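Local coordinates for protein cytochrome P450 (Zobellia galactanivorans, PDB 6G5Q) that belongs to the haem-containing cytochrome P450 family and, in this model, holds 6-O-methyl-beta-D-galactopyranose beside its haem, at residues D27-L32 with R290-W295; I57-E62 with L267-R272. All coordinates share one frame; numbering follows the deposited sequence.

In the fold
Both contacts belong to the small mixed sheet beside the haem pocket, with centres about 8 Å apart. Interaction 1 pairs strand 29-32 with strand 290-293; interaction 2 lays the loop 57-62 against the start of strand 270-274, the next strand of that sheet after 290-293. Along the chain the order is 27-32, 57-62, 267-272, 290-295, so interaction 2 falls between the two halves of interaction 1, with a mostly helical stretch separating 57-62 from 267-272. The backbone pairing of L293 with M270 ties the two together. Both reach the haem, through W295 in one and L267, M270 and R272 in the other, while 57-62 also reaches the sugar.

Interaction 1 (D27-L32 with R290-W295); sequences DPVTML and RISLCW. With HEM (protoporphyrin IX containing Fe), chain D.
The side chain of R290 grips D27 in two different ways at once. Edge-on, NH2 gives the backbone O of D27 a hydrogen bond of 3.0 Å lying in the carbonyl plane, with a weaker one from NE beside it. Over the guanidinium face sits the D27 carboxylate, its OD2 3.4 Å from R290 NE; this salt bridge is of charges alone, since no N-H points at the oxygen. A bend at chi3 (-68°) brings the guanidinium across to the D27 carbonyl, beside V29 CG2, which approaches NH2 obliquely. D24 is a second anionic partner of R290, and R56 pairs with D27 OD2.

Beyond this, 29-32 and 290-293 run parallel: T30 N to R290 O (3.0 Å), S292 N to T30 O (2.9 Å) and L32 N to S292 O (2.9 Å), continued by C294 N to L32 O. S292 OG rests against M31 CB and hydrogen-bonds Q269. On the opposite face, with T30, the L32 and I291 CD1 methyls meet at 4.0 Å. Past the strand, the W295 ring takes the haem methyl CMA over one face. With the D27 and D24 carboxylates and the D27 and R56 carbonyls around it, the buried R290 charge is probably well compensated.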
loop_
_atom_site.group_PDB
_atom_site.type_symbol
_atom_site.label_atom_id
_atom_site.label_comp_id
_atom_site.label_asym_id
_atom_site.label_seq_id
_atom_site.Cartn_x
_atom_site.Cartn_y
_atom_site.Cartn_z
ATOM N N ASP A 27 10.237 -15.546 -15.657
ATOM C CA ASP A 27 11.077 -15.395 -14.473
ATOM C C ASP A 27 10.289 -15.979 -13.282
ATOM O O ASP A 27 9.763 -15.225 -12.444
ATOM C CB ASP A 27 11.421 -13.913 -14.263
ATOM C CG ASP A 27 12.495 -13.691 -13.207
ATOM O OD1 ASP A 27 12.924 -14.666 -12.524
ATOM O OD2 ASP A 27 12.911 -12.514 -13.055
ATOM N N PRO A 28 10.182 -17.331 -13.216
ATOM C CA PRO A 28 9.212 -17.960 -12.304
ATOM C C PRO A 28 9.432 -17.663 -10.795
ATOM O O PRO A 28 10.574 -17.505 -10.322
ATOM C CB PRO A 28 9.363 -19.453 -12.626
ATOM C CG PRO A 28 10.786 -19.585 -13.066
ATOM C CD PRO A 28 11.027 -18.345 -13.881
ATOM N N VAL A 29 8.323 -17.613 -10.063
ATOM C CA VAL A 29 8.311 -17.220 -8.648
ATOM C C VAL A 29 7.914 -18.377 -7.724
ATOM O O VAL A 29 6.937 -19.074 -7.994
ATOM C CB VAL A 29 7.310 -16.049 -8.434
ATOM C CG1 VAL A 29 7.172 -15.686 -6.953
ATOM C CG2 VAL A 29 7.703 -14.820 -9.264
ATOM N N THR A 30 8.658 -18.568 -6.640
ATOM C CA THR A 30 8.192 -19.390 -5.510
ATOM C C THR A 30 7.547 -18.555 -4.366
ATOM O O THR A 30 8.239 -17.834 -3.617
ATOM C CB THR A 30 9.340 -20.229 -4.910
ATOM O OG1 THR A 30 10.027 -20.887 -5.962
ATOM C CG2 THR A 30 8.801 -21.293 -3.954
ATOM N N MET A 31 6.238 -18.691 -4.205
ATOM C CA MET A 31 5.513 -17.890 -3.233
ATOM C C MET A 31 5.590 -18.459 -1.812
ATOM O O MET A 31 5.181 -19.591 -1.584
ATOM C CB MET A 31 4.062 -17.773 -3.702
ATOM C CG MET A 31 3.929 -17.334 -5.155
ATOM S SD MET A 31 2.243 -17.394 -5.802
ATOM C CE MET A 31 1.415 -16.194 -4.733
ATOM N N LEU A 32 6.125 -17.693 -0.864
ATOM C CA LEU A 32 6.126 -18.099 0.546
ATOM C C LEU A 32 4.794 -17.720 1.275
ATOM O O LEU A 32 4.391 -16.551 1.311
ATOM C CB LEU A 32 7.356 -17.551 1.258
ATOM C CG LEU A 32 8.712 -17.804 0.551
ATOM C CD1 LEU A 32 9.882 -17.417 1.440
ATOM C CD2 LEU A 32 8.882 -19.256 0.115
ATOM N N ARG A 290 13.527 -16.039 -8.258
ATOM C CA ARG A 290 12.741 -15.151 -7.381
ATOM C C ARG A 290 11.837 -15.948 -6.427
ATOM O O ARG A 290 11.219 -16.940 -6.842
ATOM C CB ARG A 290 11.870 -14.205 -8.210
ATOM C CG ARG A 290 12.659 -13.354 -9.206
ATOM C CD ARG A 290 11.801 -12.206 -9.658
ATOM N NE ARG A 290 10.681 -12.691 -10.456
ATOM C CZ ARG A 290 9.667 -11.945 -10.881
ATOM N NH1 ARG A 290 9.589 -10.646 -10.547
ATOM N NH2 ARG A 290 8.714 -12.518 -11.618
ATOM N N ILE A 291 11.787 -15.514 -5.165
ATOM C CA ILE A 291 10.690 -15.887 -4.262
ATOM C C ILE A 291 9.737 -14.698 -4.099
ATOM O O ILE A 291 10.075 -13.574 -4.517
ATOM C CB ILE A 291 11.218 -16.274 -2.862
ATOM C CG1 ILE A 291 12.096 -15.145 -2.336
ATOM C CG2 ILE A 291 11.941 -17.616 -2.892
ATOM C CD1 ILE A 291 11.765 -14.768 -0.928
ATOM N N SER A 292 8.556 -14.917 -3.511
ATOM C CA SER A 292 7.742 -13.785 -3.061
ATOM C C SER A 292 7.385 -13.903 -1.582
ATOM O O SER A 292 7.234 -15.013 -1.053
ATOM C CB SER A 292 6.508 -13.559 -3.920
ATOM O OG SER A 292 5.475 -14.439 -3.595
ATOM N N LEU A 293 7.291 -12.752 -0.926
ATOM C CA LEU A 293 6.817 -12.661 0.446
ATOM C C LEU A 293 5.329 -12.381 0.308
ATOM O O LEU A 293 4.942 -11.260 -0.046
ATOM C CB LEU A 293 7.543 -11.535 1.214
ATOM C CG LEU A 293 9.059 -11.696 1.166
ATOM C CD1 LEU A 293 9.853 -10.453 1.514
ATOM C CD2 LEU A 293 9.482 -12.893 1.992
ATOM N N CYS A 294 4.494 -13.399 0.530
ATOM C CA CYS A 294 3.073 -13.246 0.273
ATOM C C CYS A 294 2.340 -12.786 1.535
ATOM O O CYS A 294 1.786 -13.603 2.317
ATOM C CB CYS A 294 2.473 -14.519 -0.308
ATOM S SG CYS A 294 0.731 -14.335 -0.774
ATOM N N TRP A 295 2.336 -11.464 1.713
ATOM C CA TRP A 295 1.825 -10.836 2.923
ATOM C C TRP A 295 0.355 -11.203 3.149
ATOM O O TRP A 295 -0.072 -11.459 4.293
ATOM C CB TRP A 295 1.952 -9.300 2.854
ATOM C CG TRP A 295 3.247 -8.765 2.256
ATOM C CD1 TRP A 295 3.401 -8.170 1.013
ATOM C CD2 TRP A 295 4.544 -8.736 2.880
ATOM N NE1 TRP A 295 4.720 -7.799 0.828
ATOM C CE2 TRP A 295 5.442 -8.119 1.957
ATOM C CE3 TRP A 295 5.038 -9.165 4.130
ATOM C CZ2 TRP A 295 6.812 -7.930 2.235
ATOM C CZ3 TRP A 295 6.413 -8.997 4.407
ATOM C CH2 TRP A 295 7.287 -8.371 3.450
HETATM C CHA HEM D . 7.032 -0.536 1.459
HETATM C CHB HEM D . 2.355 -1.809 1.971
HETATM C CHC HEM D . 1.005 2.760 1.445
HETATM C CHD HEM D . 5.540 3.937 0.484
HETATM C C1A HEM D . 5.873 -1.268 1.647
HETATM C C2A HEM D . 5.808 -2.677 1.860
HETATM C C3A HEM D . 4.500 -3.001 2.002
HETATM C C4A HEM D . 3.739 -1.833 1.887
HETATM C CMA HEM D . 3.931 -4.362 2.257
HETATM C CAA HEM D . 6.923 -3.704 1.972
HETATM C CBA HEM D . 7.660 -3.797 0.638
HETATM C CGA HEM D . 8.796 -4.786 0.649
HETATM O O1A HEM D . 9.593 -4.789 -0.331
HETATM O O2A HEM D . 8.977 -5.578 1.619
HETATM C C1B HEM D . 1.609 -0.648 1.881
HETATM C C2B HEM D . 0.221 -0.650 2.120
HETATM C C3B HEM D . -0.205 0.637 1.980
HETATM C C4B HEM D . 1.027 1.402 1.647
HETATM C CMB HEM D . -0.608 -1.867 2.412
HETATM C CAB HEM D . -1.588 1.199 2.033
HETATM C CBB HEM D . -2.536 0.821 2.880
HETATM C C1C HEM D . 2.121 3.491 1.129
HETATM C C2C HEM D . 2.105 4.881 0.849
HETATM C C3C HEM D . 3.417 5.213 0.523
HETATM C C4C HEM D . 4.188 4.009 0.655
HETATM C CMC HEM D . 0.857 5.781 0.898
HETATM C CAC HEM D . 3.981 6.530 0.202
HETATM C CBC HEM D . 3.245 7.605 -0.005
HETATM C C1D HEM D . 6.321 2.809 0.738
HETATM C C2D HEM D . 7.802 2.857 0.677
HETATM C C3D HEM D . 8.222 1.613 0.965
HETATM C C4D HEM D . 6.990 0.815 1.154
HETATM C CMD HEM D . 8.674 4.063 0.370
HETATM C CAD HEM D . 9.681 1.164 0.968
HETATM C CBD HEM D . 10.313 1.237 2.362
HETATM C CGD HEM D . 11.752 0.724 2.313
HETATM O O1D HEM D . 12.128 0.047 1.331
HETATM O O2D HEM D . 12.587 0.946 3.247
HETATM N NA HEM D . 4.579 -0.788 1.645
HETATM N NB HEM D . 2.058 0.587 1.634
HETATM N NC HEM D . 3.363 2.990 0.980
HETATM N ND HEM D . 5.890 1.591 1.032
HETATM FE FE HEM D . 4.072 1.097 1.320
HETATM O O HOH W 1 12.714 -16.836 -11.214
#

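Interaction 2 (I57-E62 with L267-R272); sequences IVIPSE and LTQMGR. With HEM (protoporphyrin IX containing Fe), chain D; EMZ (6-O-methyl-beta-D-galactopyranose), chain C.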
loop_
_atom_site.group_PDB
_atom_site.type_symbol
_atom_site.label_atom_id
_atom_site.label_comp_id
_atom_site.label_asym_id
_atom_site.label_seq_id
_atom_site.Cartn_x
_atom_site.Cartn_y
_atom_site.Cartn_z
ATOM N N ILE A 57 12.339 -7.219 -8.548
ATOM C CA ILE A 57 11.635 -7.757 -7.365
ATOM C C ILE A 57 10.123 -7.539 -7.426
ATOM O O ILE A 57 9.381 -8.206 -6.723
ATOM C CB ILE A 57 12.179 -7.263 -5.999
ATOM C CG1 ILE A 57 11.879 -5.764 -5.800
ATOM C CG2 ILE A 57 13.643 -7.684 -5.793
ATOM C CD1 ILE A 57 12.575 -5.150 -4.630
ATOM N N VAL A 58 9.659 -6.623 -8.279
ATOM C CA VAL A 58 8.207 -6.414 -8.437
ATOM C C VAL A 58 7.517 -7.600 -9.158
ATOM O O VAL A 58 8.129 -8.270 -9.998
ATOM C CB VAL A 58 7.899 -5.060 -9.121
ATOM C CG1 VAL A 58 6.394 -4.789 -9.160
ATOM C CG2 VAL A 58 8.628 -3.924 -8.392
ATOM N N ILE A 59 6.264 -7.867 -8.793
ATOM C CA ILE A 59 5.465 -8.887 -9.452
ATOM C C ILE A 59 4.080 -8.356 -9.793
ATOM O O ILE A 59 3.236 -8.223 -8.896
ATOM C CB ILE A 59 5.321 -10.156 -8.597
ATOM C CG1 ILE A 59 6.693 -10.778 -8.340
ATOM C CG2 ILE A 59 4.359 -11.148 -9.271
ATOM C CD1 ILE A 59 6.732 -11.548 -7.043
ATOM N N PRO A 60 3.812 -8.102 -11.082
ATOM C CA PRO A 60 4.673 -8.523 -12.200
ATOM C C PRO A 60 5.961 -7.718 -12.370
ATOM O O PRO A 60 5.992 -6.536 -11.998
ATOM C CB PRO A 60 3.761 -8.328 -13.422
ATOM C CG PRO A 60 2.829 -7.214 -13.031
ATOM C CD PRO A 60 2.612 -7.371 -11.548
ATOM N N SER A 61 6.995 -8.365 -12.932
ATOM C CA SER A 61 8.333 -7.777 -13.139
ATOM C C SER A 61 8.259 -6.505 -13.952
ATOM O O SER A 61 7.438 -6.404 -14.850
ATOM C CB SER A 61 9.230 -8.758 -13.865
ATOM O OG SER A 61 10.502 -8.182 -14.118
ATOM N N GLU A 62 9.101 -5.531 -13.625
ATOM C CA GLU A 62 9.072 -4.234 -14.296
ATOM C C GLU A 62 10.396 -3.955 -14.982
ATOM O O GLU A 62 10.631 -2.807 -15.399
ATOM C CB GLU A 62 8.755 -3.091 -13.305
ATOM C CG GLU A 62 7.359 -3.118 -12.683
ATOM C CD GLU A 62 7.101 -2.026 -11.637
ATOM O OE1 GLU A 62 8.038 -1.333 -11.159
ATOM O OE2 GLU A 62 5.918 -1.873 -11.276
ATOM N N LEU A 267 -1.364 -4.819 -0.492
ATOM C CA LEU A 267 -0.212 -5.248 -1.306
ATOM C C LEU A 267 -0.006 -6.717 -1.055
ATOM O O LEU A 267 0.453 -7.137 0.009
ATOM C CB LEU A 267 1.072 -4.466 -0.973
ATOM C CG LEU A 267 2.384 -4.697 -1.732
ATOM C CD1 LEU A 267 2.139 -4.807 -3.223
ATOM C CD2 LEU A 267 3.306 -3.531 -1.421
ATOM N N THR A 268 -0.360 -7.508 -2.051
ATOM C CA THR A 268 -0.487 -8.944 -1.881
ATOM C C THR A 268 0.828 -9.618 -1.587
ATOM O O THR A 268 0.913 -10.478 -0.701
ATOM C CB THR A 268 -1.218 -9.560 -3.087
ATOM O OG1 THR A 268 -2.587 -9.107 -3.097
ATOM C CG2 THR A 268 -1.187 -11.089 -3.005
ATOM N N GLN A 269 1.859 -9.212 -2.303
ATOM C CA GLN A 269 3.164 -9.881 -2.229
ATOM C C GLN A 269 4.203 -8.950 -2.801
ATOM O O GLN A 269 3.877 -7.998 -3.503
ATOM C CB GLN A 269 3.174 -11.227 -3.006
ATOM C CG GLN A 269 2.938 -11.070 -4.504
ATOM C CD GLN A 269 2.755 -12.383 -5.268
ATOM O OE1 GLN A 269 3.230 -13.446 -4.865
ATOM N NE2 GLN A 269 2.042 -12.305 -6.386
ATOM N N MET A 270 5.459 -9.254 -2.509
ATOM C CA MET A 270 6.589 -8.577 -3.084
ATOM C C MET A 270 7.681 -9.620 -3.252
ATOM O O MET A 270 7.902 -10.491 -2.368
ATOM C CB MET A 270 7.081 -7.474 -2.155
ATOM C CG MET A 270 8.115 -6.562 -2.791
ATOM S SD MET A 270 7.617 -6.043 -4.448
ATOM C CE MET A 270 6.292 -4.883 -4.099
ATOM N N GLY A 271 8.389 -9.505 -4.370
ATOM C CA GLY A 271 9.482 -10.415 -4.655
ATOM C C GLY A 271 10.786 -10.080 -3.975
ATOM O O GLY A 271 10.987 -8.952 -3.504
ATOM N N ARG A 272 11.640 -11.110 -3.902
ATOM C CA ARG A 272 13.061 -10.994 -3.591
ATOM C C ARG A 272 13.856 -11.843 -4.609
ATOM O O ARG A 272 13.317 -12.785 -5.202
ATOM C CB ARG A 272 13.343 -11.486 -2.180
ATOM C CG ARG A 272 12.671 -10.716 -1.079
ATOM C CD ARG A 272 13.320 -9.349 -0.905
ATOM N NE ARG A 272 12.899 -8.681 0.327
ATOM C CZ ARG A 272 11.870 -7.823 0.432
ATOM N NH1 ARG A 272 11.123 -7.531 -0.626
ATOM N NH2 ARG A 272 11.588 -7.274 1.617
HETATM C CHA HEM D . 7.032 -0.536 1.459
HETATM C CHB HEM D . 2.355 -1.809 1.971
HETATM C CHC HEM D . 1.005 2.760 1.445
HETATM C CHD HEM D . 5.540 3.937 0.484
HETATM C C1A HEM D . 5.873 -1.268 1.647
HETATM C C2A HEM D . 5.808 -2.677 1.860
HETATM C C3A HEM D . 4.500 -3.001 2.002
HETATM C C4A HEM D . 3.739 -1.833 1.887
HETATM C CMA HEM D . 3.931 -4.362 2.257
HETATM C CAA HEM D . 6.923 -3.704 1.972
HETATM C CBA HEM D . 7.660 -3.797 0.638
HETATM C CGA HEM D . 8.796 -4.786 0.649
HETATM O O1A HEM D . 9.593 -4.789 -0.331
HETATM O O2A HEM D . 8.977 -5.578 1.619
HETATM C C1B HEM D . 1.609 -0.648 1.881
HETATM C C2B HEM D . 0.221 -0.650 2.120
HETATM C C3B HEM D . -0.205 0.637 1.980
HETATM C C4B HEM D . 1.027 1.402 1.647
HETATM C CMB HEM D . -0.608 -1.867 2.412
HETATM C CAB HEM D . -1.588 1.199 2.033
HETATM C CBB HEM D . -2.536 0.821 2.880
HETATM C C1C HEM D . 2.121 3.491 1.129
HETATM C C2C HEM D . 2.105 4.881 0.849
HETATM C C3C HEM D . 3.417 5.213 0.523
HETATM C C4C HEM D . 4.188 4.009 0.655
HETATM C CMC HEM D . 0.857 5.781 0.898
HETATM C CAC HEM D . 3.981 6.530 0.202
HETATM C CBC HEM D . 3.245 7.605 -0.005
HETATM C C1D HEM D . 6.321 2.809 0.738
HETATM C C2D HEM D . 7.802 2.857 0.677
HETATM C C3D HEM D . 8.222 1.613 0.965
HETATM C C4D HEM D . 6.990 0.815 1.154
HETATM C CMD HEM D . 8.674 4.063 0.370
HETATM C CAD HEM D . 9.681 1.164 0.968
HETATM C CBD HEM D . 10.313 1.237 2.362
HETATM C CGD HEM D . 11.752 0.724 2.313
HETATM O O1D HEM D . 12.128 0.047 1.331
HETATM O O2D HEM D . 12.587 0.946 3.247
HETATM N NA HEM D . 4.579 -0.788 1.645
HETATM N NB HEM D . 2.058 0.587 1.634
HETATM N NC HEM D . 3.363 2.990 0.980
HETATM N ND HEM D . 5.890 1.591 1.032
HETATM FE FE HEM D . 4.072 1.097 1.320
HETATM C C4 EMZ C . 7.307 -0.048 -6.552
HETATM C C5 EMZ C . 6.481 -0.795 -5.470
HETATM C C6 EMZ C . 6.792 -0.305 -4.067
HETATM C C3 EMZ C . 6.797 -0.450 -7.929
HETATM C CAM EMZ C . 6.724 -1.120 -1.929
HETATM O O6 EMZ C . 5.990 -1.050 -3.148
HETATM O O5 EMZ C . 5.054 -0.564 -5.616
HETATM C C1 EMZ C . 4.740 -1.171 -6.845
HETATM O O1 EMZ C . 3.344 -1.336 -6.960
HETATM C C2 EMZ C . 5.304 -0.183 -7.879
HETATM O O2 EMZ C . 4.718 -0.278 -9.153
HETATM O O3 EMZ C . 7.372 0.329 -8.990
HETATM O O4 EMZ C . 7.145 1.371 -6.373
HETATM O O HOH W 2 4.231 -6.896 -6.176
#
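This is a loop-to-strand contact beside the haem pocket: the irregular 57-62 loop, which lies between strand 48-49 and helix 79-92, packs against the first residues of strand 270-274. The only direct hydrogen bond between them is weak and bent, from G271 N to I57 O (2.9 Å, 125°). G271, with no side chain, lets the loop backbone come close here, and I59 CD1 lies against its N and CA. The same I57 carbonyl oxygen has M270 SD 3.6 Å away, and that sulfur also touches V58 CA.

At the other end of the contact I59 CG2 meets Q269 NE2 at 3.9 Å, the two side chains crossing at about a right angle; the OE1 of that amide is held by S292. Water 2 bridges the backbones, donating to Q269 O at 2.9 Å and to I59 O at a longer distance. The peptide bond before P60 is cis, and farther along the loop the E62 carboxylate accepts hydrogen bonds from two hydroxyls of 6-O-methyl-beta-D-galactopyranose: O3 to OE1 (2.8 Å) and O2 to OE2 (2.9 Å). R66 forms a salt bridge with OE1.

On the haem side, R272 is folded back at chi2 (-72°), bringing its guanidinium edge against one propionate: NH1 to O1A at 3.2 Å and NH2 to O2A at 3.1 Å. NH1 also donates to G271 O, which helps to fix the rotation of the group. M270 CG lies beside O1A, its CE reaches toward the sugar's O6, and L267 CD2 covers the porphyrin pyrrole that bears this propionate. Positive charge at R272 should therefore balance the propionate, while the paired acceptors of E62, together with Q70, probably orient the sugar.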